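Local coordinates for inositol-3-phosphate synthase (PDB 1VKO), which belongs to the inositol-phosphate synthase family and binds nicotinamide-adenine-dinucleotide on a Rossmann-type domain, four copies making up its assembly, at residues Thr77-Val82 and Leu154-Trp159; Ile244-Ala249 and His295-Ser300; Met345-Ile350 and Tyr420-Phe425. One frame throughout, in Å; residues are numbered along the deposited sequence.

Interaction 1 of 3, residues Thr77-Val82 and Leu154-Trp159. With NAD (nicotinamide-adenine-dinucleotide), chain G.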
loop_
_atom_site.group_PDB
_atom_site.type_symbol
_atom_site.label_atom_id
_atom_site.label_comp_id
_atom_site.label_asym_id
_atom_site.label_seq_id
_atom_site.Cartn_x
_atom_site.Cartn_y
_atom_site.Cartn_z
ATOM N N THR A 77 -31.778 -11.908 29.932
ATOM C CA THR A 77 -30.728 -12.668 29.225
ATOM C C THR A 77 -29.341 -12.619 29.852
ATOM O O THR A 77 -28.756 -11.561 30.021
ATOM C CB THR A 77 -30.693 -12.197 27.751
ATOM O OG1 THR A 77 -31.918 -12.594 27.130
ATOM C CG2 THR A 77 -29.636 -12.915 26.920
ATOM N N GLY A 78 -28.819 -13.784 30.203
ATOM C CA GLY A 78 -27.447 -13.874 30.703
ATOM C C GLY A 78 -26.540 -14.410 29.617
ATOM O O GLY A 78 -26.938 -15.302 28.862
ATOM N N LEU A 79 -25.324 -13.866 29.555
ATOM C CA LEU A 79 -24.273 -14.362 28.640
ATOM C C LEU A 79 -23.042 -14.793 29.407
ATOM O O LEU A 79 -22.485 -14.019 30.227
ATOM C CB LEU A 79 -23.900 -13.314 27.541
ATOM C CG LEU A 79 -22.747 -13.620 26.547
ATOM C CD1 LEU A 79 -23.092 -14.798 25.654
ATOM C CD2 LEU A 79 -22.427 -12.432 25.672
ATOM N N LEU A 80 -22.614 -16.022 29.118
ATOM C CA LEU A 80 -21.448 -16.597 29.752
ATOM C C LEU A 80 -20.313 -16.791 28.768
ATOM O O LEU A 80 -20.422 -17.599 27.819
ATOM C CB LEU A 80 -21.783 -17.969 30.368
ATOM C CG LEU A 80 -22.730 -18.059 31.545
ATOM C CD1 LEU A 80 -23.404 -19.437 31.571
ATOM C CD2 LEU A 80 -21.974 -17.786 32.818
ATOM N N LEU A 81 -19.189 -16.119 29.007
ATOM C CA LEU A 81 -18.104 -16.216 28.018
ATOM C C LEU A 81 -17.025 -17.106 28.511
ATOM O O LEU A 81 -16.578 -16.990 29.658
ATOM C CB LEU A 81 -17.540 -14.838 27.666
ATOM C CG LEU A 81 -18.555 -13.763 27.236
ATOM C CD1 LEU A 81 -17.936 -12.409 26.957
ATOM C CD2 LEU A 81 -19.307 -14.228 26.013
ATOM N N VAL A 82 -16.591 -17.998 27.653
ATOM C CA VAL A 82 -15.376 -18.744 27.943
ATOM C C VAL A 82 -14.222 -17.938 27.411
ATOM O O VAL A 82 -14.223 -17.499 26.241
ATOM C CB VAL A 82 -15.405 -20.153 27.370
ATOM C CG1 VAL A 82 -14.289 -20.982 27.987
ATOM C CG2 VAL A 82 -16.781 -20.789 27.630
ATOM N N LEU A 154 -27.747 -7.093 28.739
ATOM C CA LEU A 154 -27.088 -8.400 28.880
ATOM C C LEU A 154 -26.373 -8.464 30.208
ATOM O O LEU A 154 -25.605 -7.563 30.541
ATOM C CB LEU A 154 -26.082 -8.658 27.751
ATOM C CG LEU A 154 -26.452 -8.746 26.254
ATOM C CD1 LEU A 154 -25.164 -8.819 25.382
ATOM C CD2 LEU A 154 -27.395 -9.931 25.910
ATOM N N ILE A 155 -26.643 -9.516 30.972
ATOM C CA ILE A 155 -25.897 -9.794 32.196
ATOM C C ILE A 155 -24.788 -10.779 31.863
ATOM O O ILE A 155 -25.064 -11.869 31.351
ATOM C CB ILE A 155 -26.827 -10.459 33.254
ATOM C CG1 ILE A 155 -27.882 -9.479 33.802
ATOM C CG2 ILE A 155 -26.001 -11.008 34.391
ATOM C CD1 ILE A 155 -29.281 -9.613 33.173
ATOM N N ILE A 156 -23.550 -10.459 32.215
ATOM C CA ILE A 156 -22.422 -11.265 31.771
ATOM C C ILE A 156 -21.513 -11.840 32.868
ATOM O O ILE A 156 -20.972 -11.117 33.672
ATOM C CB ILE A 156 -21.573 -10.458 30.786
ATOM C CG1 ILE A 156 -22.384 -10.046 29.559
ATOM C CG2 ILE A 156 -20.287 -11.220 30.441
ATOM C CD1 ILE A 156 -21.548 -9.294 28.493
ATOM N N SER A 157 -21.329 -13.151 32.871
ATOM C CA SER A 157 -20.271 -13.780 33.630
ATOM C C SER A 157 -19.456 -14.701 32.676
ATOM O O SER A 157 -19.546 -14.570 31.441
ATOM C CB SER A 157 -20.884 -14.605 34.750
ATOM O OG SER A 157 -19.863 -15.124 35.581
ATOM N N GLY A 158 -18.673 -15.605 33.254
ATOM C CA GLY A 158 -18.005 -16.629 32.528
ATOM C C GLY A 158 -16.762 -17.142 33.207
ATOM O O GLY A 158 -16.590 -16.976 34.414
ATOM N N TRP A 159 -15.886 -17.767 32.409
ATOM C CA TRP A 159 -14.751 -18.500 32.958
ATOM C C TRP A 159 -13.409 -18.116 32.360
ATOM O O TRP A 159 -13.321 -17.729 31.200
ATOM C CB TRP A 159 -14.930 -19.969 32.716
ATOM C CG TRP A 159 -16.212 -20.569 33.199
ATOM C CD1 TRP A 159 -16.427 -21.210 34.392
ATOM C CD2 TRP A 159 -17.436 -20.653 32.467
ATOM N NE1 TRP A 159 -17.726 -21.655 34.449
ATOM C CE2 TRP A 159 -18.368 -21.325 33.286
ATOM C CE3 TRP A 159 -17.856 -20.195 31.208
ATOM C CZ2 TRP A 159 -19.686 -21.578 32.873
ATOM C CZ3 TRP A 159 -19.136 -20.473 30.787
ATOM C CH2 TRP A 159 -20.049 -21.148 31.626
HETATM P PA NAD G . -7.098 -13.586 24.337
HETATM O O1A NAD G . -5.899 -14.359 24.615
HETATM O O2A NAD G . -6.870 -12.194 24.761
HETATM O O5B NAD G . -8.303 -14.299 25.082
HETATM C C5B NAD G . -8.222 -15.650 25.424
HETATM C C4B NAD G . -8.585 -15.770 26.892
HETATM O O4B NAD G . -9.149 -17.045 27.105
HETATM C C3B NAD G . -7.385 -15.672 27.790
HETATM O O3B NAD G . -7.865 -14.994 28.940
HETATM C C2B NAD G . -7.082 -17.076 28.231
HETATM O O2B NAD G . -6.804 -16.966 29.626
HETATM C C1B NAD G . -8.439 -17.756 28.077
HETATM N N9A NAD G . -8.513 -19.227 27.881
HETATM C C8A NAD G . -7.701 -20.064 27.177
HETATM N N7A NAD G . -8.168 -21.325 27.318
HETATM C C5A NAD G . -9.264 -21.338 28.099
HETATM C C6A NAD G . -10.105 -22.352 28.591
HETATM N N6A NAD G . -9.904 -23.660 28.361
HETATM N N1A NAD G . -11.145 -22.001 29.413
HETATM C C2A NAD G . -11.342 -20.700 29.773
HETATM N N3A NAD G . -10.492 -19.743 29.320
HETATM C C4A NAD G . -9.470 -20.029 28.485
HETATM O O3 NAD G . -7.531 -13.675 22.777
HETATM P PN NAD G . -8.725 -12.775 22.228
HETATM O O1N NAD G . -9.602 -12.460 23.386
HETATM O O2N NAD G . -8.129 -11.677 21.461
HETATM O O5D NAD G . -9.631 -13.754 21.306
HETATM C C5D NAD G . -10.020 -15.037 21.767
HETATM C C4D NAD G . -10.396 -16.025 20.647
HETATM O O4D NAD G . -11.260 -15.413 19.721
HETATM C C3D NAD G . -9.200 -16.552 19.846
HETATM O O3D NAD G . -9.398 -17.914 19.592
HETATM C C2D NAD G . -9.356 -15.879 18.506
HETATM O O2D NAD G . -8.880 -16.620 17.393
HETATM C C1D NAD G . -10.853 -15.759 18.415
HETATM N N1N NAD G . -11.103 -14.767 17.376
HETATM C C2N NAD G . -10.672 -13.488 17.540
HETATM C C3N NAD G . -10.895 -12.578 16.532
HETATM C C7N NAD G . -10.759 -11.151 16.907
HETATM O O7N NAD G . -10.305 -10.913 18.226
HETATM N N7N NAD G . -11.081 -10.192 16.030
HETATM C C4N NAD G . -11.573 -12.947 15.354
HETATM C C5N NAD G . -11.985 -14.252 15.200
HETATM C C6N NAD G . -11.735 -15.175 16.227
#

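Interaction 2 of 3, residues Ile244-Ala249 and His295-Ser300. With NAD (nicotinamide-adenine-dinucleotide), chain G.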
loop_
_atom_site.group_PDB
_atom_site.type_symbol
_atom_site.label_atom_id
_atom_site.label_comp_id
_atom_site.label_asym_id
_atom_site.label_seq_id
_atom_site.Cartn_x
_atom_site.Cartn_y
_atom_site.Cartn_z
ATOM N N ILE A 244 -27.061 -17.836 27.238
ATOM C CA ILE A 244 -26.223 -18.105 26.084
ATOM C C ILE A 244 -24.798 -18.268 26.591
ATOM O O ILE A 244 -24.324 -17.463 27.412
ATOM C CB ILE A 244 -26.292 -16.962 25.044
ATOM C CG1 ILE A 244 -27.706 -16.766 24.554
ATOM C CG2 ILE A 244 -25.340 -17.245 23.820
ATOM C CD1 ILE A 244 -28.008 -15.282 24.175
ATOM N N VAL A 245 -24.146 -19.336 26.123
ATOM C CA VAL A 245 -22.752 -19.571 26.381
ATOM C C VAL A 245 -21.959 -19.353 25.093
ATOM O O VAL A 245 -22.360 -19.800 24.001
ATOM C CB VAL A 245 -22.519 -20.982 26.876
ATOM C CG1 VAL A 245 -20.968 -21.349 26.801
ATOM C CG2 VAL A 245 -23.100 -21.126 28.274
ATOM N N LEU A 246 -20.831 -18.664 25.212
ATOM C CA LEU A 246 -20.081 -18.284 24.019
ATOM C C LEU A 246 -18.588 -18.420 24.253
ATOM O O LEU A 246 -18.039 -17.902 25.249
ATOM C CB LEU A 246 -20.450 -16.851 23.586
ATOM C CG LEU A 246 -19.841 -16.293 22.305
ATOM C CD1 LEU A 246 -20.818 -15.318 21.555
ATOM C CD2 LEU A 246 -18.490 -15.625 22.620
ATOM N N TRP A 247 -17.943 -19.128 23.328
ATOM C CA TRP A 247 -16.527 -19.363 23.378
ATOM C C TRP A 247 -15.731 -18.234 22.701
ATOM O O TRP A 247 -15.791 -18.024 21.461
ATOM C CB TRP A 247 -16.208 -20.704 22.702
ATOM C CG TRP A 247 -14.753 -21.032 22.763
ATOM C CD1 TRP A 247 -13.751 -20.497 21.990
ATOM C CD2 TRP A 247 -14.119 -21.944 23.666
ATOM N NE1 TRP A 247 -12.537 -21.023 22.362
ATOM C CE2 TRP A 247 -12.727 -21.912 23.389
ATOM C CE3 TRP A 247 -14.582 -22.785 24.703
ATOM C CZ2 TRP A 247 -11.803 -22.706 24.085
ATOM C CZ3 TRP A 247 -13.663 -23.526 25.422
ATOM C CH2 TRP A 247 -12.284 -23.502 25.089
ATOM N N THR A 248 -14.954 -17.548 23.518
ATOM C CA THR A 248 -14.028 -16.538 23.065
ATOM C C THR A 248 -12.720 -16.668 23.872
ATOM O O THR A 248 -12.068 -15.670 24.210
ATOM C CB THR A 248 -14.644 -15.100 23.159
ATOM O OG1 THR A 248 -13.667 -14.143 22.739
ATOM C CG2 THR A 248 -14.983 -14.660 24.626
ATOM N N ALA A 249 -12.362 -17.916 24.182
ATOM C CA ALA A 249 -11.046 -18.280 24.710
ATOM C C ALA A 249 -10.072 -18.711 23.579
ATOM O O ALA A 249 -10.406 -18.658 22.421
ATOM C CB ALA A 249 -11.212 -19.412 25.734
ATOM N N HIS A 295 -27.879 -21.879 25.051
ATOM C CA HIS A 295 -27.454 -21.996 23.665
ATOM C C HIS A 295 -25.944 -21.808 23.652
ATOM O O HIS A 295 -25.360 -21.232 24.581
ATOM C CB HIS A 295 -28.126 -20.934 22.776
ATOM C CG HIS A 295 -29.602 -20.804 22.999
ATOM N ND1 HIS A 295 -30.509 -21.727 22.531
ATOM C CD2 HIS A 295 -30.328 -19.856 23.631
ATOM C CE1 HIS A 295 -31.727 -21.372 22.890
ATOM N NE2 HIS A 295 -31.648 -20.229 23.544
ATOM N N TYR A 296 -25.317 -22.285 22.596
ATOM C CA TYR A 296 -23.883 -22.277 22.548
ATOM C C TYR A 296 -23.340 -21.733 21.223
ATOM O O TYR A 296 -23.671 -22.269 20.123
ATOM C CB TYR A 296 -23.334 -23.682 22.849
ATOM C CG TYR A 296 -21.828 -23.676 22.993
ATOM C CD1 TYR A 296 -21.209 -23.320 24.192
ATOM C CD2 TYR A 296 -21.030 -23.981 21.922
ATOM C CE1 TYR A 296 -19.813 -23.301 24.294
ATOM C CE2 TYR A 296 -19.664 -23.928 22.006
ATOM C CZ TYR A 296 -19.048 -23.632 23.172
ATOM O OH TYR A 296 -17.640 -23.629 23.203
ATOM N N ILE A 297 -22.525 -20.671 21.348
ATOM C CA ILE A 297 -21.789 -20.044 20.215
ATOM C C ILE A 297 -20.276 -20.232 20.271
ATOM O O ILE A 297 -19.637 -19.947 21.304
ATOM C CB ILE A 297 -22.079 -18.502 20.108
ATOM C CG1 ILE A 297 -23.575 -18.171 20.275
ATOM C CG2 ILE A 297 -21.465 -17.899 18.797
ATOM C CD1 ILE A 297 -24.483 -18.830 19.286
ATOM N N ASN A 298 -19.715 -20.696 19.151
ATOM C CA ASN A 298 -18.282 -20.914 18.981
ATOM C C ASN A 298 -17.650 -19.793 18.134
ATOM O O ASN A 298 -17.847 -19.764 16.906
ATOM C CB ASN A 298 -18.029 -22.260 18.281
ATOM C CG ASN A 298 -16.521 -22.495 17.944
ATOM O OD1 ASN A 298 -15.632 -21.993 18.628
ATOM N ND2 ASN A 298 -16.254 -23.269 16.893
ATOM N N GLY A 299 -16.894 -18.914 18.801
ATOM C CA GLY A 299 -16.266 -17.743 18.222
ATOM C C GLY A 299 -14.877 -18.034 17.676
ATOM O O GLY A 299 -14.232 -17.158 17.078
ATOM N N SER A 300 -14.421 -19.278 17.850
ATOM C CA SER A 300 -13.070 -19.671 17.461
ATOM C C SER A 300 -13.096 -20.724 16.337
ATOM O O SER A 300 -14.165 -21.249 15.982
ATOM C CB SER A 300 -12.293 -20.197 18.661
ATOM O OG SER A 300 -12.131 -19.191 19.642
HETATM P PA NAD G . -7.098 -13.586 24.337
HETATM O O1A NAD G . -5.899 -14.359 24.615
HETATM O O2A NAD G . -6.870 -12.194 24.761
HETATM O O5B NAD G . -8.303 -14.299 25.082
HETATM C C5B NAD G . -8.222 -15.650 25.424
HETATM C C4B NAD G . -8.585 -15.770 26.892
HETATM O O4B NAD G . -9.149 -17.045 27.105
HETATM C C3B NAD G . -7.385 -15.672 27.790
HETATM O O3B NAD G . -7.865 -14.994 28.940
HETATM C C2B NAD G . -7.082 -17.076 28.231
HETATM O O2B NAD G . -6.804 -16.966 29.626
HETATM C C1B NAD G . -8.439 -17.756 28.077
HETATM N N9A NAD G . -8.513 -19.227 27.881
HETATM C C8A NAD G . -7.701 -20.064 27.177
HETATM N N7A NAD G . -8.168 -21.325 27.318
HETATM C C5A NAD G . -9.264 -21.338 28.099
HETATM C C6A NAD G . -10.105 -22.352 28.591
HETATM N N6A NAD G . -9.904 -23.660 28.361
HETATM N N1A NAD G . -11.145 -22.001 29.413
HETATM C C2A NAD G . -11.342 -20.700 29.773
HETATM N N3A NAD G . -10.492 -19.743 29.320
HETATM C C4A NAD G . -9.470 -20.029 28.485
HETATM O O3 NAD G . -7.531 -13.675 22.777
HETATM P PN NAD G . -8.725 -12.775 22.228
HETATM O O1N NAD G . -9.602 -12.460 23.386
HETATM O O2N NAD G . -8.129 -11.677 21.461
HETATM O O5D NAD G . -9.631 -13.754 21.306
HETATM C C5D NAD G . -10.020 -15.037 21.767
HETATM C C4D NAD G . -10.396 -16.025 20.647
HETATM O O4D NAD G . -11.260 -15.413 19.721
HETATM C C3D NAD G . -9.200 -16.552 19.846
HETATM O O3D NAD G . -9.398 -17.914 19.592
HETATM C C2D NAD G . -9.356 -15.879 18.506
HETATM O O2D NAD G . -8.880 -16.620 17.393
HETATM C C1D NAD G . -10.853 -15.759 18.415
HETATM N N1N NAD G . -11.103 -14.767 17.376
HETATM C C2N NAD G . -10.672 -13.488 17.540
HETATM C C3N NAD G . -10.895 -12.578 16.532
HETATM C C7N NAD G . -10.759 -11.151 16.907
HETATM O O7N NAD G . -10.305 -10.913 18.226
HETATM N N7N NAD G . -11.081 -10.192 16.030
HETATM C C4N NAD G . -11.573 -12.947 15.354
HETATM C C5N NAD G . -11.985 -14.252 15.200
HETATM C C6N NAD G . -11.735 -15.175 16.227
#

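Interaction 3 of 3, residues Met345-Ile350 and Tyr420-Phe425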
loop_
_atom_site.group_PDB
_atom_site.type_symbol
_atom_site.label_atom_id
_atom_site.label_comp_id
_atom_site.label_asym_id
_atom_site.label_seq_id
_atom_site.Cartn_x
_atom_site.Cartn_y
_atom_site.Cartn_z
ATOM N N MET A 345 -15.494 -10.735 -13.241
ATOM C CA MET A 345 -14.039 -10.705 -13.005
ATOM C C MET A 345 -13.545 -12.004 -12.356
ATOM O O MET A 345 -14.105 -12.439 -11.348
ATOM C CB MET A 345 -13.708 -9.563 -12.017
ATOM C CG MET A 345 -12.879 -8.425 -12.554
ATOM S SD MET A 345 -13.738 -6.899 -12.992
ATOM C CE MET A 345 -14.042 -6.255 -11.339
ATOM N N LYS A 346 -12.461 -12.577 -12.880
ATOM C CA LYS A 346 -11.872 -13.834 -12.345
ATOM C C LYS A 346 -10.719 -13.588 -11.370
ATOM O O LYS A 346 -9.614 -13.302 -11.810
ATOM C CB LYS A 346 -11.354 -14.703 -13.497
ATOM C CG LYS A 346 -11.171 -16.182 -13.177
ATOM C CD LYS A 346 -10.551 -16.894 -14.395
ATOM C CE LYS A 346 -10.102 -18.325 -14.058
ATOM N NZ LYS A 346 -9.407 -18.381 -12.711
ATOM N N PRO A 347 -10.962 -13.701 -10.057
ATOM C CA PRO A 347 -9.868 -13.773 -9.082
ATOM C C PRO A 347 -8.902 -14.891 -9.466
ATOM O O PRO A 347 -9.331 -16.020 -9.704
ATOM C CB PRO A 347 -10.573 -14.137 -7.779
ATOM C CG PRO A 347 -11.985 -13.596 -7.953
ATOM C CD PRO A 347 -12.289 -13.776 -9.416
ATOM N N GLU A 348 -7.613 -14.568 -9.555
ATOM C CA GLU A 348 -6.597 -15.522 -10.002
ATOM C C GLU A 348 -5.643 -15.916 -8.862
ATOM O O GLU A 348 -5.049 -17.013 -8.855
ATOM C CB GLU A 348 -5.777 -14.901 -11.136
ATOM C CG GLU A 348 -6.562 -14.559 -12.380
ATOM C CD GLU A 348 -6.829 -15.764 -13.261
ATOM O OE1 GLU A 348 -7.070 -16.879 -12.749
ATOM O OE2 GLU A 348 -6.800 -15.585 -14.480
ATOM N N SER A 349 -5.510 -14.991 -7.920
ATOM C CA SER A 349 -4.524 -15.039 -6.881
ATOM C C SER A 349 -5.068 -14.222 -5.707
ATOM O O SER A 349 -5.430 -13.050 -5.871
ATOM C CB SER A 349 -3.211 -14.438 -7.409
ATOM O OG SER A 349 -2.085 -14.941 -6.707
ATOM N N ILE A 350 -5.169 -14.841 -4.533
ATOM C CA ILE A 350 -5.531 -14.109 -3.305
ATOM C C ILE A 350 -4.469 -14.385 -2.234
ATOM O O ILE A 350 -4.325 -15.508 -1.784
ATOM C CB ILE A 350 -6.967 -14.470 -2.770
ATOM C CG1 ILE A 350 -8.071 -14.206 -3.816
ATOM C CG2 ILE A 350 -7.296 -13.659 -1.505
ATOM C CD1 ILE A 350 -9.463 -14.553 -3.320
ATOM N N TYR A 420 -4.974 -8.855 -4.135
ATOM C CA TYR A 420 -5.901 -9.535 -5.073
ATOM C C TYR A 420 -5.499 -9.280 -6.533
ATOM O O TYR A 420 -5.348 -8.125 -6.953
ATOM C CB TYR A 420 -7.346 -9.073 -4.867
ATOM C CG TYR A 420 -7.952 -9.374 -3.487
ATOM C CD1 TYR A 420 -7.504 -8.713 -2.319
ATOM C CD2 TYR A 420 -9.019 -10.288 -3.368
ATOM C CE1 TYR A 420 -8.102 -9.006 -1.031
ATOM C CE2 TYR A 420 -9.614 -10.587 -2.095
ATOM C CZ TYR A 420 -9.156 -9.943 -0.953
ATOM O OH TYR A 420 -9.764 -10.247 0.229
ATOM N N ILE A 421 -5.324 -10.364 -7.294
ATOM C CA ILE A 421 -5.045 -10.290 -8.732
ATOM C C ILE A 421 -6.156 -10.981 -9.517
ATOM O O ILE A 421 -6.413 -12.181 -9.336
ATOM C CB ILE A 421 -3.703 -10.944 -9.099
ATOM C CG1 ILE A 421 -2.558 -10.332 -8.283
ATOM C CG2 ILE A 421 -3.487 -10.827 -10.613
ATOM C CD1 ILE A 421 -1.259 -11.134 -8.310
ATOM N N CYS A 422 -6.781 -10.224 -10.407
ATOM C CA CYS A 422 -7.900 -10.720 -11.177
ATOM C C CYS A 422 -7.532 -10.649 -12.612
ATOM O O CYS A 422 -6.746 -9.801 -13.009
ATOM C CB CYS A 422 -9.148 -9.855 -10.950
ATOM S SG CYS A 422 -9.753 -10.004 -9.272
ATOM N N SER A 423 -8.110 -11.553 -13.389
ATOM C CA SER A 423 -8.128 -11.421 -14.845
ATOM C C SER A 423 -9.471 -10.784 -15.266
ATOM O O SER A 423 -10.557 -11.141 -14.778
ATOM C CB SER A 423 -7.864 -12.769 -15.528
ATOM O OG SER A 423 -8.604 -13.798 -14.891
ATOM N N ILE A 424 -9.362 -9.790 -16.138
ATOM C CA ILE A 424 -10.500 -8.990 -16.608
ATOM C C ILE A 424 -10.608 -9.151 -18.143
ATOM O O ILE A 424 -10.055 -10.094 -18.697
ATOM C CB ILE A 424 -10.320 -7.489 -16.130
ATOM C CG1 ILE A 424 -9.014 -6.868 -16.660
ATOM C CG2 ILE A 424 -10.350 -7.387 -14.536
ATOM C CD1 ILE A 424 -8.934 -5.330 -16.568
ATOM N N PHE A 425 -11.317 -8.242 -18.809
ATOM C CA PHE A 425 -11.434 -8.178 -20.264
ATOM C C PHE A 425 -10.132 -8.425 -21.081
ATOM O O PHE A 425 -9.094 -7.772 -20.861
ATOM C CB PHE A 425 -12.021 -6.805 -20.626
ATOM C CG PHE A 425 -12.538 -6.699 -22.064
ATOM C CD1 PHE A 425 -13.543 -7.541 -22.526
ATOM C CD2 PHE A 425 -12.050 -5.716 -22.924
ATOM C CE1 PHE A 425 -14.035 -7.430 -23.843
ATOM C CE2 PHE A 425 -12.551 -5.582 -24.235
ATOM C CZ PHE A 425 -13.545 -6.448 -24.685
#

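Interaction 1 of 3, residues Thr77-Val82 and Leu154-Trp159
L80 and V82 meet the indole of W159 on one face of a parallel strand pair, and this is the apolar centre of the contact. CZ3 of the W159 ring lies 3.7 Å from CB of L80, while V82 CG2 approaches CE3 at 3.8 Å; both aliphatic groups come in at a slant to the ring. With CG of W159 beside its own backbone N (chi1 -54°), the indole swings back across to the neighbouring strand. L80 CD2 also reaches CB of S157, and helix 220-238 packs on this face through I231 and F234, D230 taking the indole NE1 in a hydrogen bond.

The other face is more thinly knit: L79 CB sits 4.1 Å from I156 CG1, and T77 CG2 runs alongside L154 CD2. Here helix 440-458 covers L79.

Between the two faces, five backbone hydrogen bonds join strands 77-82 and 154-159. I155 N to T77 O is almost straight, whereas S157 N reaches L79 O along a bent path. The last of the series runs from W159 N to L81 O at 2.9 Å. Beside it G158 CA comes within 3.2 Å of L81 O, a CA-H...O contact made in a backbone conformation (phi 155°, psi -160°) open almost only to glycine.

At the C-terminal, polar end the strands open onto the dinucleotide. CG1 of V82, anti to the backbone N, touches C2A of the NAD adenine at 3.5 Å, and W159 O lies 3.8 Å from the same carbon. The pair thus forms part of a Rossmann-type sheet in which V82 and W159 meet the adenine through a methyl group and a carbonyl oxygen, implying that shape and van der Waals contact dominate their share of the cofactor pocket.

Interaction 2 of 3, residues Ile244-Ala249 and His295-Ser300
V245 CG1 presses against the edge of the Y296 ring, near its plane, at 3.3 Å from CD1, in the tightly packed part of this contact. The tyrosine ring extends along the strand pair because its CG is anti to the backbone N (chi1 -172°), and its OH arrives 3.3 Å from CB of W247. Helix 281-291 closes over V245, Y296 and W247 on this side. On the other face L246 CD1 lies against CB of I297, whose CG1 branch runs side by side with CG2 of I244; helix 440-458 packs on the isoleucines there.

Backbone bonds between strands 242-247 and 295-298 are short and nearly linear from V245 N to H295 O through W247 N to I297 O. These are adjacent parallel strands of the Rossmann-type sheet, and the cofactor lies past their C-terminal ends, as is usual for this fold.

Packing slackens there as both chains leave the sheet. G299 N still reaches W247 O, but with an N-H...O angle of 137°. An Asx turn shapes the exit of the second strand: S300 N donates to N298 OD1 from well above the amide plane, while N298 ND2 donates to Q302 O. Within this looser end the W247 indole remains confined, with A249 CB over one face, 3.6 Å above its plane, and S300 OG at the edge, 3.1 Å from CD1. One polar atom from each loop meets O3D, a hydroxyl of the nicotinamide ribose of NAD: it donates to A249 O at 3.1 Å and is hydrogen-bonded to S300 OG at 3.0 Å, where either may be the donor. Alongside, G299 O lies 3.3 Å from C6N of the nicotinamide ring, while A249 CB touches C4A of the adenine.

Interaction 3 of 3, residues Met345-Ile350 and Tyr420-Phe425
K346 and S423 form a hydrogen-bonded antiparallel pair, K346 N donating to S423 O and S423 N returning a bond to K346 O. One step along, P347 and C422 make a non-hydrogen-bonded pair, and then the register slips. E348 and S349 both face I421 in a classic beta bulge, and I421 O accepts both their N-H groups: E348 N at 2.7 Å, nearly along the C=O axis, and S349 N at 3.3 Å. A straight bond from I421 N back to S349 O completes the hydrogen-bonded pair on the far side of the extra residue. The short strand axes run at 139° to each other.

Strands 346-356 and 413-423 are neighbours in the mixed sheet of this chain, flanked by strands 399-406 and 429-439, and helix 329-342 packs over the face that bears I350, Y420 and C422. I350 CG2 sits over one face of the Y420 ring in a CH-pi contact, 4.3 Å from the centroid and displaced from the ring centre toward CE2. The ring also meets F336 of the helix edge-to-face. Farther along this face, C422 SG rests 3.8 Å from P347 CA.

The bulge turns E348 toward the partner strand, and its chain, bent at chi2 (-80°), folds back over S423. S423 OG, placed between its backbone N and carbonyl carbon (chi1 44°), donates to E348 OE2 at 2.6 Å, arriving from above the carboxylate plane. The other oxygen, OE1, takes a salt bridge from K346 NZ at 2.8 Å, again from above that plane. Both carboxylate oxygens are therefore engaged, and the lysine would probably stabilise the negative charge. Farther along the same face, past the bulge, S349 CB packs on I421 CB at 3.9 Å. Two other subunits reach this region: F117 of the second touches K346, and Y409 of the third lies against E348 and I421.

Interactions 1 and 2 belong to one parallel sheet, in the strand order 154-159, 77-82, 242-247, 295-298, with their centres about 10 Å apart. Strands 77-82 and 242-247 are direct neighbours, so backbone bonds run from one contact into the next, helix 440-458 packs on both, and both touch NAD. Interaction 3 follows later in the chain and lies in a separate mixed sheet, its centre about 44 Å from that of interaction 1 and about 36 Å from that of interaction 2. The first two contacts thus form part of the nucleotide-binding core, whereas the third belongs to a sheet region that meets two other subunits of the tetrameric assembly.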